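CysQ, sulfite synthesis pathway protein (Bacteroides thetaiotaomicron VPI-5482, PDB 3B8B) probably hydrolyses the 3'-phosphate of adenosine 3',5'-bisphosphate to give AMP, as a magnesium-dependent member of the inositol monophosphatase superfamily. Local coordinates at residues A26-A31 / K143-A148; R179-D184 / A259-Y264; A207-K212 / V237-A242; E270-N275 / L280-I285. One frame throughout, in Å; residues are numbered along the deposited sequence. Where two conformers were deposited one is given.

Contact 1. Residues A26-A31 / K143-A148; sequences AAIDAA and KELYFA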
loop_
_atom_site.group_PDB
_atom_site.type_symbol
_atom_site.label_atom_id
_atom_site.label_comp_id
_atom_site.label_asym_id
_atom_site.label_seq_id
_atom_site.Cartn_x
_atom_site.Cartn_y
_atom_site.Cartn_z
ATOM N N ALA A 26 0.806 1.918 15.825
ATOM C CA ALA A 26 2.232 1.727 15.547
ATOM C C ALA A 26 2.527 1.772 14.054
ATOM O O ALA A 26 3.481 2.415 13.606
ATOM C CB ALA A 26 2.698 0.379 16.146
ATOM N N ALA A 27 1.698 1.101 13.275
ATOM C CA ALA A 27 1.854 1.095 11.822
ATOM C C ALA A 27 1.726 2.505 11.228
ATOM O O ALA A 27 2.526 2.921 10.375
ATOM C CB ALA A 27 0.842 0.135 11.203
ATOM N N ILE A 28 0.746 3.263 11.696
ATOM C CA ILE A 28 0.542 4.637 11.245
ATOM C C ILE A 28 1.762 5.488 11.606
ATOM O O ILE A 28 2.320 6.205 10.779
ATOM C CB ILE A 28 -0.751 5.242 11.846
ATOM C CG1 ILE A 28 -1.982 4.526 11.264
ATOM C CG2 ILE A 28 -0.766 6.761 11.638
ATOM C CD1 ILE A 28 -3.285 4.904 11.905
ATOM N N ASP A 29 2.178 5.403 12.871
ATOM C CA ASP A 29 3.346 6.128 13.393
ATOM C C ASP A 29 4.568 5.809 12.534
ATOM O O ASP A 29 5.267 6.723 12.062
ATOM C CB ASP A 29 3.528 5.674 14.859
ATOM C CG ASP A 29 4.534 6.491 15.668
ATOM O OD1 ASP A 29 5.137 7.465 15.162
ATOM O OD2 ASP A 29 4.764 6.109 16.871
ATOM N N ALA A 30 4.808 4.520 12.325
ATOM C CA ALA A 30 5.955 4.072 11.538
ATOM C C ALA A 30 5.920 4.631 10.099
ATOM O O ALA A 30 6.955 5.058 9.556
ATOM C CB ALA A 30 5.993 2.575 11.488
ATOM N N ALA A 31 4.744 4.576 9.478
ATOM C CA ALA A 31 4.620 5.022 8.092
ATOM C C ALA A 31 4.951 6.510 7.984
ATOM O O ALA A 31 5.611 6.954 7.031
ATOM C CB ALA A 31 3.181 4.764 7.559
ATOM N N LYS A 143 1.076 14.083 1.334
ATOM C CA LYS A 143 0.682 14.051 2.747
ATOM C C LYS A 143 -0.690 13.392 2.897
ATOM O O LYS A 143 -1.562 13.862 3.644
ATOM C CB LYS A 143 0.738 15.452 3.355
ATOM C CG LYS A 143 2.150 16.003 3.400
ATOM C CD LYS A 143 2.576 16.662 2.093
ATOM C CE LYS A 143 4.082 17.015 2.087
ATOM N NZ LYS A 143 4.492 17.670 0.829
ATOM N N GLU A 144 -0.864 12.287 2.171
ATOM C CA GLU A 144 -2.110 11.518 2.173
ATOM C C GLU A 144 -1.858 10.163 2.831
ATOM O O GLU A 144 -0.921 9.461 2.454
ATOM C CB GLU A 144 -2.651 11.414 0.728
ATOM C CG GLU A 144 -3.268 12.792 0.324
ATOM C CD GLU A 144 -4.055 12.881 -0.968
ATOM O OE1 GLU A 144 -4.118 11.914 -1.733
ATOM O OE2 GLU A 144 -4.613 13.983 -1.191
ATOM N N LEU A 145 -2.680 9.825 3.820
ATOM C CA LEU A 145 -2.536 8.620 4.602
ATOM C C LEU A 145 -3.816 7.806 4.465
ATOM O O LEU A 145 -4.891 8.331 4.640
ATOM C CB LEU A 145 -2.344 9.008 6.082
ATOM C CG LEU A 145 -2.249 7.859 7.075
ATOM C CD1 LEU A 145 -0.883 7.176 6.927
ATOM C CD2 LEU A 145 -2.519 8.327 8.522
ATOM N N TYR A 146 -3.681 6.529 4.134
ATOM C CA TYR A 146 -4.799 5.611 4.086
ATOM C C TYR A 146 -4.488 4.556 5.133
ATOM O O TYR A 146 -3.350 4.081 5.231
ATOM C CB TYR A 146 -4.894 4.924 2.738
ATOM C CG TYR A 146 -5.025 5.839 1.541
ATOM C CD1 TYR A 146 -3.896 6.341 0.892
ATOM C CD2 TYR A 146 -6.266 6.150 1.027
ATOM C CE1 TYR A 146 -4.014 7.163 -0.203
ATOM C CE2 TYR A 146 -6.388 6.968 -0.080
ATOM C CZ TYR A 146 -5.259 7.445 -0.699
ATOM O OH TYR A 146 -5.380 8.254 -1.817
ATOM N N PHE A 147 -5.495 4.181 5.899
ATOM C CA PHE A 147 -5.309 3.131 6.875
ATOM C C PHE A 147 -6.593 2.365 7.116
ATOM O O PHE A 147 -7.692 2.873 6.868
ATOM C CB PHE A 147 -4.744 3.673 8.170
ATOM C CG PHE A 147 -5.664 4.588 8.927
ATOM C CD1 PHE A 147 -5.680 5.956 8.674
ATOM C CD2 PHE A 147 -6.504 4.090 9.917
ATOM C CE1 PHE A 147 -6.528 6.809 9.407
ATOM C CE2 PHE A 147 -7.325 4.938 10.651
ATOM C CZ PHE A 147 -7.337 6.284 10.395
ATOM N N ALA A 148 -6.450 1.131 7.576
ATOM C CA ALA A 148 -7.585 0.260 7.778
ATOM C C ALA A 148 -7.290 -0.809 8.797
ATOM O O ALA A 148 -6.165 -1.307 8.876
ATOM C CB ALA A 148 -8.008 -0.397 6.450
#
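Ile28, on the helical segment 26-31, splits its branches between two side chains of the strand that faces it, Leu145 and Phe147. Its longer branch goes to the aromatic ring: CD1 of Ile28 sits over one face of Phe147, 4.0 Å from the ring centroid and 17° off the normal, a CH-pi contact displaced toward the rim, with Phe147 CG the closest ring atom to Ile28 CD1 at 3.8 Å. The shorter branch turns to the leucine, where Ile28 CG2 meets Leu145 CD2 at 3.9 Å. The isoleucine can serve both because CG1 runs anti to its carbonyl carbon and chi2 is extended at 172°, carrying CD1 out, while CG2 lies anti to the backbone N. Phe147 holds its ring between its backbone N and carbonyl carbon (chi1 67°), and the two side chains meet at a slant; Ile28 and Leu145 cross nearly at right angles. Wholly apolar and buried, the contact packs a helix on one face of the mixed sheet, fitting the layered alpha/beta build of the inositol monophosphatase family. Val136 of the adjacent strand 131-139 touches Ile28 and Leu145, and helix 170-176 closes in with Leu170 on Ile28 and Met173 on Leu145 and Phe147.

Contact 2. Residues R179-D184 / A259-Y264; sequences RMPLAD and AGMEVY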
loop_
_atom_site.group_PDB
_atom_site.type_symbol
_atom_site.label_atom_id
_atom_site.label_comp_id
_atom_site.label_asym_id
_atom_site.label_seq_id
_atom_site.Cartn_x
_atom_site.Cartn_y
_atom_site.Cartn_z
ATOM N N ARG A 179 -14.125 8.009 6.230
ATOM C CA ARG A 179 -14.349 6.599 5.985
ATOM C C ARG A 179 -14.493 6.329 4.485
ATOM O O ARG A 179 -15.176 7.084 3.763
ATOM C CB ARG A 179 -15.597 6.108 6.726
ATOM C CG ARG A 179 -15.711 4.607 6.629
ATOM C CD ARG A 179 -16.609 4.023 7.629
ATOM N NE ARG A 179 -16.597 2.570 7.506
ATOM C CZ ARG A 179 -16.875 1.735 8.493
ATOM N NH1 ARG A 179 -17.200 2.207 9.697
ATOM N NH2 ARG A 179 -16.861 0.426 8.269
HETATM N N MSE A 180 -13.889 5.241 4.036
HETATM C CA MSE A 180 -13.935 4.865 2.630
HETATM C C MSE A 180 -14.926 3.730 2.400
HETATM O O MSE A 180 -15.142 2.914 3.276
HETATM C CB MSE A 180 -12.530 4.500 2.147
HETATM C CG MSE A 180 -11.683 5.769 2.020
HETATM SE SE MSE A 180 -10.037 5.429 1.027
HETATM C CE MSE A 180 -9.488 4.505 2.493
ATOM N N PRO A 181 -15.528 3.679 1.216
ATOM C CA PRO A 181 -15.323 4.571 0.084
ATOM C C PRO A 181 -15.967 5.939 0.274
ATOM O O PRO A 181 -16.942 6.083 1.028
ATOM C CB PRO A 181 -15.997 3.825 -1.083
ATOM C CG PRO A 181 -17.019 2.980 -0.449
ATOM C CD PRO A 181 -16.482 2.596 0.903
ATOM N N LEU A 182 -15.432 6.920 -0.432
ATOM C CA LEU A 182 -15.918 8.278 -0.331
ATOM C C LEU A 182 -17.032 8.409 -1.324
ATOM O O LEU A 182 -16.916 7.952 -2.462
ATOM C CB LEU A 182 -14.804 9.267 -0.612
ATOM C CG LEU A 182 -13.547 9.094 0.231
ATOM C CD1 LEU A 182 -12.482 10.070 -0.252
ATOM C CD2 LEU A 182 -13.851 9.327 1.670
ATOM N N ALA A 183 -18.143 8.992 -0.881
ATOM C CA ALA A 183 -19.349 9.024 -1.705
ATOM C C ALA A 183 -19.162 9.981 -2.876
ATOM O O ALA A 183 -19.089 11.209 -2.666
ATOM C CB ALA A 183 -20.587 9.432 -0.875
ATOM N N ASP A 184 -19.051 9.428 -4.092
ATOM C CA ASP A 184 -19.455 10.193 -5.283
ATOM C C ASP A 184 -19.888 9.331 -6.463
ATOM O O ASP A 184 -19.050 8.832 -7.239
ATOM C CB ASP A 184 -18.391 11.198 -5.716
ATOM C CG ASP A 184 -19.018 12.467 -6.277
ATOM O OD1 ASP A 184 -19.808 12.345 -7.241
ATOM O OD2 ASP A 184 -18.766 13.572 -5.734
ATOM N N ALA A 259 -12.930 -1.491 2.927
ATOM C CA ALA A 259 -13.768 -0.618 2.090
ATOM C C ALA A 259 -14.819 -1.361 1.247
ATOM O O ALA A 259 -15.570 -0.737 0.500
ATOM C CB ALA A 259 -12.843 0.234 1.162
ATOM N N GLY A 260 -14.937 -2.681 1.423
ATOM C CA GLY A 260 -15.887 -3.471 0.685
ATOM C C GLY A 260 -15.397 -3.976 -0.652
ATOM O O GLY A 260 -16.187 -4.485 -1.465
HETATM N N MSE A 261 -14.089 -3.846 -0.874
HETATM C CA MSE A 261 -13.457 -4.283 -2.102
HETATM C C MSE A 261 -12.669 -5.563 -1.800
HETATM O O MSE A 261 -12.690 -6.073 -0.678
HETATM C CB MSE A 261 -12.516 -3.200 -2.684
HETATM C CG MSE A 261 -13.055 -1.792 -2.640
HETATM SE SE MSE A 261 -14.692 -1.529 -3.678
HETATM C CE MSE A 261 -15.209 0.229 -2.874
ATOM N N GLU A 262 -11.972 -6.075 -2.803
ATOM C CA GLU A 262 -11.151 -7.266 -2.639
ATOM C C GLU A 262 -10.036 -7.252 -3.683
ATOM O O GLU A 262 -10.160 -6.591 -4.721
ATOM C CB GLU A 262 -12.017 -8.513 -2.747
ATOM C CG GLU A 262 -11.363 -9.839 -2.430
ATOM C CD GLU A 262 -10.705 -9.863 -1.083
ATOM O OE1 GLU A 262 -9.538 -9.451 -1.009
ATOM O OE2 GLU A 262 -11.335 -10.343 -0.127
ATOM N N VAL A 263 -8.939 -7.933 -3.366
ATOM C CA VAL A 263 -7.813 -8.071 -4.289
ATOM C C VAL A 263 -7.735 -9.573 -4.639
ATOM O O VAL A 263 -7.187 -10.395 -3.880
ATOM C CB VAL A 263 -6.478 -7.568 -3.705
ATOM C CG1 VAL A 263 -5.361 -7.672 -4.757
ATOM C CG2 VAL A 263 -6.626 -6.126 -3.199
ATOM N N TYR A 264 -8.317 -9.916 -5.778
ATOM C CA TYR A 264 -8.415 -11.309 -6.229
ATOM C C TYR A 264 -7.172 -11.728 -6.998
ATOM O O TYR A 264 -6.586 -10.920 -7.753
ATOM C CB TYR A 264 -9.637 -11.486 -7.151
ATOM C CG TYR A 264 -10.942 -11.302 -6.430
ATOM C CD1 TYR A 264 -11.444 -12.307 -5.611
ATOM C CD2 TYR A 264 -11.661 -10.106 -6.519
ATOM C CE1 TYR A 264 -12.622 -12.135 -4.920
ATOM C CE2 TYR A 264 -12.847 -9.933 -5.827
ATOM C CZ TYR A 264 -13.322 -10.930 -5.045
ATOM O OH TYR A 264 -14.496 -10.796 -4.328
#
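Glu262 OE1 is gripped twice: by the backbone N of Val263, 2.9 Å from Glu262 OE1 with an N-H...O angle of 154° and on the lone pair anti to the other oxygen, and by His253 NE2. Since Glu262 OE2 pairs with Arg257 in a salt bridge, both carboxylate oxygens are tied down, joining strand 261-265 to helix 246-258. Across to segment 179-184 the contact is looser and mostly apolar. Pro181, which follows a cis peptide bond, brings its CD to 3.5 Å from Ala259 O and its CG to 4.1 Å from Met261 CE. The selenomethionine Met261 bends at chi2 (-62°), bringing its end nearer the proline ring. Selenomethionine Met180 adds its CB at 4.4 Å from Ala259 CB. The positive phi (87°) of residue 260 suits Gly260, which has no CB to meet the carbonyl O of Ala259. The loop after helix 170-176 thus packs where a Schellman motif closes helix 246-258 and leads into strand 261-265.

Contact 3. Residues A207-K212 / V237-A242; sequences ADLKKK and VYPRFA. With SO4 (sulfate ion), chain B.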
loop_
_atom_site.group_PDB
_atom_site.type_symbol
_atom_site.label_atom_id
_atom_site.label_comp_id
_atom_site.label_asym_id
_atom_site.label_seq_id
_atom_site.Cartn_x
_atom_site.Cartn_y
_atom_site.Cartn_z
ATOM N N ALA A 207 -7.964 -3.576 -22.891
ATOM C CA ALA A 207 -8.617 -3.511 -24.185
ATOM C C ALA A 207 -9.982 -4.201 -24.127
ATOM O O ALA A 207 -10.963 -3.691 -24.686
ATOM C CB ALA A 207 -7.713 -4.118 -25.304
ATOM N N ASP A 208 -10.043 -5.352 -23.474
ATOM C CA ASP A 208 -11.310 -6.050 -23.321
ATOM C C ASP A 208 -12.310 -5.273 -22.452
ATOM O O ASP A 208 -13.517 -5.215 -22.789
ATOM C CB ASP A 208 -11.095 -7.436 -22.727
ATOM C CG ASP A 208 -12.256 -8.357 -23.005
ATOM O OD1 ASP A 208 -12.702 -8.409 -24.166
ATOM O OD2 ASP A 208 -12.722 -9.003 -22.045
ATOM N N LEU A 209 -11.828 -4.683 -21.361
ATOM C CA LEU A 209 -12.694 -3.819 -20.512
ATOM C C LEU A 209 -13.261 -2.686 -21.370
ATOM O O LEU A 209 -14.436 -2.318 -21.250
ATOM C CB LEU A 209 -11.940 -3.214 -19.334
ATOM C CG LEU A 209 -11.522 -4.094 -18.162
ATOM C CD1 LEU A 209 -10.626 -3.327 -17.215
ATOM C CD2 LEU A 209 -12.747 -4.726 -17.465
ATOM N N LYS A 210 -12.419 -2.121 -22.223
ATOM C CA LYS A 210 -12.829 -0.974 -23.051
ATOM C C LYS A 210 -13.906 -1.373 -24.039
ATOM O O LYS A 210 -14.782 -0.576 -24.373
ATOM C CB LYS A 210 -11.635 -0.373 -23.778
ATOM C CG LYS A 210 -10.662 0.378 -22.869
ATOM C CD LYS A 210 -9.384 0.697 -23.593
ATOM C CE LYS A 210 -8.579 1.757 -22.881
ATOM N NZ LYS A 210 -7.314 2.087 -23.649
ATOM N N LYS A 211 -13.840 -2.612 -24.515
ATOM C CA LYS A 211 -14.865 -3.144 -25.412
ATOM C C LYS A 211 -16.167 -3.455 -24.656
ATOM O O LYS A 211 -17.253 -3.261 -25.203
ATOM C CB LYS A 211 -14.334 -4.399 -26.114
ATOM C CG LYS A 211 -15.215 -4.854 -27.244
ATOM C CD LYS A 211 -14.796 -6.208 -27.821
ATOM C CE LYS A 211 -15.863 -6.715 -28.814
ATOM N NZ LYS A 211 -16.583 -5.582 -29.528
ATOM N N LYS A 212 -16.060 -3.929 -23.428
ATOM C CA LYS A 212 -17.215 -4.351 -22.629
ATOM C C LYS A 212 -18.007 -3.161 -22.094
ATOM O O LYS A 212 -19.238 -3.211 -22.019
ATOM C CB LYS A 212 -16.760 -5.232 -21.467
ATOM C CG LYS A 212 -17.853 -5.618 -20.457
ATOM C CD LYS A 212 -17.290 -6.411 -19.279
ATOM C CE LYS A 212 -18.393 -6.969 -18.369
ATOM N NZ LYS A 212 -19.263 -7.956 -19.078
ATOM N N VAL A 237 -11.964 -0.759 -11.173
ATOM C CA VAL A 237 -11.081 -1.923 -11.296
ATOM C C VAL A 237 -9.640 -1.487 -11.449
ATOM O O VAL A 237 -9.354 -0.515 -12.151
ATOM C CB VAL A 237 -11.501 -2.858 -12.464
ATOM C CG1 VAL A 237 -11.366 -2.168 -13.814
ATOM C CG2 VAL A 237 -10.697 -4.160 -12.426
ATOM N N TYR A 238 -8.751 -2.223 -10.788
ATOM C CA TYR A 238 -7.311 -2.106 -10.962
ATOM C C TYR A 238 -6.768 -3.504 -11.272
ATOM O O TYR A 238 -6.576 -4.296 -10.339
ATOM C CB TYR A 238 -6.647 -1.500 -9.736
ATOM C CG TYR A 238 -5.143 -1.627 -9.705
ATOM C CD1 TYR A 238 -4.390 -1.542 -10.882
ATOM C CD2 TYR A 238 -4.462 -1.849 -8.512
ATOM C CE1 TYR A 238 -3.006 -1.689 -10.856
ATOM C CE2 TYR A 238 -3.085 -2.007 -8.475
ATOM C CZ TYR A 238 -2.352 -1.936 -9.655
ATOM O OH TYR A 238 -0.973 -2.089 -9.617
ATOM N N PRO A 239 -6.580 -3.806 -12.559
ATOM C CA PRO A 239 -6.017 -5.108 -12.939
ATOM C C PRO A 239 -4.521 -4.974 -13.067
ATOM O O PRO A 239 -4.029 -3.992 -13.656
ATOM C CB PRO A 239 -6.689 -5.379 -14.280
ATOM C CG PRO A 239 -6.822 -3.980 -14.902
ATOM C CD PRO A 239 -6.962 -3.013 -13.757
ATOM N N ARG A 240 -3.768 -5.913 -12.531
ATOM C CA ARG A 240 -2.312 -5.864 -12.661
ATOM C C ARG A 240 -1.829 -7.256 -13.059
ATOM O O ARG A 240 -1.666 -8.144 -12.219
ATOM C CB ARG A 240 -1.633 -5.359 -11.391
ATOM C CG ARG A 240 -0.173 -5.003 -11.605
ATOM C CD ARG A 240 -0.122 -3.830 -12.513
ATOM N NE ARG A 240 1.210 -3.394 -12.882
ATOM C CZ ARG A 240 1.954 -2.579 -12.136
ATOM N NH1 ARG A 240 1.524 -2.168 -10.949
ATOM N NH2 ARG A 240 3.142 -2.174 -12.581
ATOM N N PHE A 241 -1.636 -7.439 -14.365
ATOM C CA PHE A 241 -1.182 -8.725 -14.919
ATOM C C PHE A 241 0.315 -8.627 -15.183
ATOM O O PHE A 241 0.795 -8.623 -16.332
ATOM C CB PHE A 241 -1.980 -9.084 -16.169
ATOM C CG PHE A 241 -3.462 -9.295 -15.926
ATOM C CD1 PHE A 241 -4.051 -9.118 -14.664
ATOM C CD2 PHE A 241 -4.273 -9.663 -16.969
ATOM C CE1 PHE A 241 -5.436 -9.308 -14.497
ATOM C CE2 PHE A 241 -5.627 -9.879 -16.797
ATOM C CZ PHE A 241 -6.205 -9.687 -15.576
ATOM N N ALA A 242 1.030 -8.517 -14.065
ATOM C CA ALA A 242 2.447 -8.228 -14.035
ATOM C C ALA A 242 2.940 -8.745 -12.691
ATOM O O ALA A 242 2.172 -8.781 -11.740
ATOM C CB ALA A 242 2.689 -6.732 -14.171
HETATM S S SO4 B . 3.850 0.588 -9.940
HETATM O O1 SO4 B . 2.764 -0.108 -9.245
HETATM O O2 SO4 B . 4.831 1.004 -8.929
HETATM O O3 SO4 B . 4.526 -0.376 -10.837
HETATM O O4 SO4 B . 3.425 1.677 -10.752
#
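Val237 meets Leu209 tip to tip, its CG1 lying 3.7 Å from Leu209 CD1. That methyl stands between the valine's backbone N and carbonyl carbon (chi1 64°). Tyr238 points the other way, its ring edge-to-face with Phe284. Pro239 returns to the helix side, with CG a loose 4.5 Å from Leu209 CD1. The alternation of side chains to the two faces is that of a beta strand; 238-240 pairs antiparallel with 280-288, and helix 200-212 packs on the face that Val237 and Pro239 share. Arg240, bent at chi2 (66°), turns its guanidinium to a sulfate, probably from the crystallisation liquor. It donates two hydrogen bonds to different sulfate oxygens, Arg240 NH1 to O1 at 2.9 Å and Arg240 NH2 to O3 at 2.9 Å, the latter nearly straight at 172°. A third, from Arg240 NH1 to Tyr238 OH at 2.8 Å and close to the guanidinium plane, joins them in restraining the group; Ser194 and Lys226 also bind the sulfate. Phe241 stacks on Trp283, and its backbone N is bonded to Thr202 OG1.

Contact 4. Residues E270-N275 / L280-I285; sequences EPLRYN and LNPWFI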
loop_
_atom_site.group_PDB
_atom_site.type_symbol
_atom_site.label_atom_id
_atom_site.label_comp_id
_atom_site.label_asym_id
_atom_site.label_seq_id
_atom_site.Cartn_x
_atom_site.Cartn_y
_atom_site.Cartn_z
ATOM N N GLU A 270 -10.264 -16.641 -5.303
ATOM C CA GLU A 270 -9.510 -16.514 -4.062
ATOM C C GLU A 270 -8.730 -15.204 -4.043
ATOM O O GLU A 270 -8.145 -14.811 -5.050
ATOM C CB GLU A 270 -8.531 -17.681 -3.876
ATOM C CG GLU A 270 -9.188 -19.031 -3.517
ATOM C CD GLU A 270 -9.886 -19.705 -4.685
ATOM O OE1 GLU A 270 -9.411 -19.598 -5.837
ATOM O OE2 GLU A 270 -10.912 -20.384 -4.442
ATOM N N PRO A 271 -8.733 -14.512 -2.891
ATOM C CA PRO A 271 -7.855 -13.350 -2.786
ATOM C C PRO A 271 -6.368 -13.706 -2.834
ATOM O O PRO A 271 -5.988 -14.876 -2.623
ATOM C CB PRO A 271 -8.199 -12.750 -1.421
ATOM C CG PRO A 271 -9.485 -13.362 -1.045
ATOM C CD PRO A 271 -9.549 -14.686 -1.674
ATOM N N LEU A 272 -5.530 -12.700 -3.101
ATOM C CA LEU A 272 -4.083 -12.889 -2.902
ATOM C C LEU A 272 -3.829 -13.399 -1.483
ATOM O O LEU A 272 -4.498 -12.963 -0.543
ATOM C CB LEU A 272 -3.339 -11.591 -3.069
ATOM C CG LEU A 272 -3.187 -10.970 -4.456
ATOM C CD1 LEU A 272 -2.419 -9.609 -4.346
ATOM C CD2 LEU A 272 -2.478 -11.919 -5.388
ATOM N N ARG A 273 -2.874 -14.315 -1.350
ATOM C CA ARG A 273 -2.477 -14.869 -0.044
ATOM C C ARG A 273 -1.057 -14.444 0.270
ATOM O O ARG A 273 -0.278 -14.148 -0.629
ATOM C CB ARG A 273 -2.550 -16.403 -0.063
ATOM C CG ARG A 273 -3.901 -16.976 -0.434
ATOM C CD ARG A 273 -5.021 -16.300 0.334
ATOM N NE ARG A 273 -6.317 -16.970 0.214
ATOM C CZ ARG A 273 -7.405 -16.571 0.881
ATOM N NH1 ARG A 273 -7.345 -15.524 1.702
ATOM N NH2 ARG A 273 -8.556 -17.235 0.740
ATOM N N TYR A 274 -0.712 -14.446 1.558
ATOM C CA TYR A 274 0.542 -13.865 2.013
ATOM C C TYR A 274 1.369 -14.813 2.874
ATOM O O TYR A 274 0.889 -15.880 3.307
ATOM C CB TYR A 274 0.285 -12.541 2.737
ATOM C CG TYR A 274 -0.357 -11.531 1.812
ATOM C CD1 TYR A 274 -1.735 -11.504 1.620
ATOM C CD2 TYR A 274 0.423 -10.655 1.055
ATOM C CE1 TYR A 274 -2.331 -10.602 0.710
ATOM C CE2 TYR A 274 -0.158 -9.768 0.165
ATOM C CZ TYR A 274 -1.528 -9.748 -0.022
ATOM O OH TYR A 274 -2.069 -8.840 -0.933
ATOM N N ASN A 275 2.628 -14.416 3.063
ATOM C CA ASN A 275 3.654 -15.204 3.721
ATOM C C ASN A 275 3.862 -16.528 2.999
ATOM O O ASN A 275 4.092 -17.575 3.611
ATOM C CB ASN A 275 3.353 -15.426 5.202
ATOM C CG ASN A 275 4.608 -15.828 5.985
ATOM O OD1 ASN A 275 5.717 -15.459 5.601
ATOM N ND2 ASN A 275 4.428 -16.533 7.090
ATOM N N LEU A 280 6.611 -13.408 -4.597
ATOM C CA LEU A 280 5.901 -12.889 -5.754
ATOM C C LEU A 280 4.411 -13.138 -5.591
ATOM O O LEU A 280 4.010 -14.237 -5.184
ATOM C CB LEU A 280 6.345 -13.601 -7.046
ATOM C CG LEU A 280 7.639 -13.101 -7.672
ATOM C CD1 LEU A 280 8.258 -14.136 -8.623
ATOM C CD2 LEU A 280 7.387 -11.798 -8.385
ATOM N N ASN A 281 3.624 -12.124 -5.927
ATOM C CA ASN A 281 2.182 -12.277 -6.147
ATOM C C ASN A 281 1.977 -12.815 -7.557
ATOM O O ASN A 281 2.671 -12.366 -8.484
ATOM C CB ASN A 281 1.425 -10.938 -6.100
ATOM C CG ASN A 281 1.445 -10.238 -4.744
ATOM O OD1 ASN A 281 1.642 -8.985 -4.669
ATOM N ND2 ASN A 281 1.196 -10.974 -3.698
ATOM N N PRO A 282 0.918 -13.613 -7.756
ATOM C CA PRO A 282 0.402 -13.798 -9.121
ATOM C C PRO A 282 -0.294 -12.536 -9.614
ATOM O O PRO A 282 -0.425 -11.544 -8.864
ATOM C CB PRO A 282 -0.629 -14.920 -8.958
ATOM C CG PRO A 282 -1.152 -14.738 -7.579
ATOM C CD PRO A 282 0.066 -14.273 -6.751
ATOM N N TRP A 283 -0.791 -12.581 -10.850
ATOM C CA TRP A 283 -1.648 -11.540 -11.367
ATOM C C TRP A 283 -2.792 -11.287 -10.398
ATOM O O TRP A 283 -3.331 -12.242 -9.835
ATOM C CB TRP A 283 -2.265 -11.965 -12.677
ATOM C CG TRP A 283 -1.305 -12.121 -13.809
ATOM C CD1 TRP A 283 0.001 -11.780 -13.831
ATOM C CD2 TRP A 283 -1.630 -12.574 -15.122
ATOM N NE1 TRP A 283 0.532 -12.023 -15.091
ATOM C CE2 TRP A 283 -0.457 -12.520 -15.892
ATOM C CE3 TRP A 283 -2.797 -13.027 -15.712
ATOM C CZ2 TRP A 283 -0.422 -12.904 -17.240
ATOM C CZ3 TRP A 283 -2.770 -13.398 -17.057
ATOM C CH2 TRP A 283 -1.588 -13.352 -17.790
ATOM N N PHE A 284 -3.182 -10.022 -10.246
ATOM C CA PHE A 284 -4.329 -9.689 -9.388
ATOM C C PHE A 284 -5.258 -8.669 -10.030
ATOM O O PHE A 284 -4.888 -8.000 -11.000
ATOM C CB PHE A 284 -3.865 -9.232 -7.993
ATOM C CG PHE A 284 -3.127 -7.928 -7.973
ATOM C CD1 PHE A 284 -3.824 -6.731 -7.950
ATOM C CD2 PHE A 284 -1.730 -7.876 -7.960
ATOM C CE1 PHE A 284 -3.179 -5.538 -7.919
ATOM C CE2 PHE A 284 -1.076 -6.660 -7.928
ATOM C CZ PHE A 284 -1.803 -5.488 -7.893
ATOM N N ILE A 285 -6.451 -8.576 -9.450
ATOM C CA ILE A 285 -7.490 -7.628 -9.850
ATOM C C ILE A 285 -8.161 -7.088 -8.591
ATOM O O ILE A 285 -8.698 -7.870 -7.783
ATOM C CB ILE A 285 -8.592 -8.289 -10.678
ATOM C CG1 ILE A 285 -8.035 -8.905 -11.961
ATOM C CG2 ILE A 285 -9.683 -7.287 -11.052
ATOM C CD1 ILE A 285 -9.013 -9.808 -12.603
#
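The rings of Tyr274 and Phe284 flank Leu272 and Asn281, and both are met obliquely: the asparagine's amide end approaches the tyrosine, while Leu272 CD1 approaches the phenylalanine. On one face of the Arg273 guanidinium lies Pro271 CD, 3.6 Å above the plane and toward its rim. Leu272 carries most of the contact, its two methyls touching different partners. Its CD2 is 3.7 Å from Pro282 CD, the leucine and proline running past one another head to tail, and its CD1 is 3.9 Å from Phe284 CB. The fork is delivered by an extended chain, CG anti to the carbonyl carbon (chi1 -71°) and chi2 at 178°. Asn281 lies nearly perpendicular to Leu272; its side chain is about 6 Å from that of Asp248, a predicted magnesium ligand, which places this end of the contact close to the probable metal site. Tyr274 OH is bonded to His253 and Thr249, tying the loop to helix 246-258. Leu272 also touches Val263 of strand 261-265 and Thr249 of that helix, and Phe284 rests on the same two residues from strand 280-288.

Overall arrangement
Along the chain, contact 1 closes first, contact 2 then spans contact 3, and contact 4 follows. Contact 1 belongs to the six-stranded mixed sheet and helix 20-43, whereas contacts 2, 3 and 4 all reach the four-stranded antiparallel sheet. Contacts 1 and 3 are on opposite sides of the chain's centre, their centres about 29 Å apart; contacts 1 and 2, about 17 Å apart, touch through Tyr146 and Met180. Tyr264 N to Ile285 O (2.9 Å) and Arg240 N to Phe284 O (2.8 Å) make 280-288 the strand that contact 4 shares with contact 3 and, through 261-265, with contact 2. Of the four, contact 4 alone comes near the predicted magnesium site.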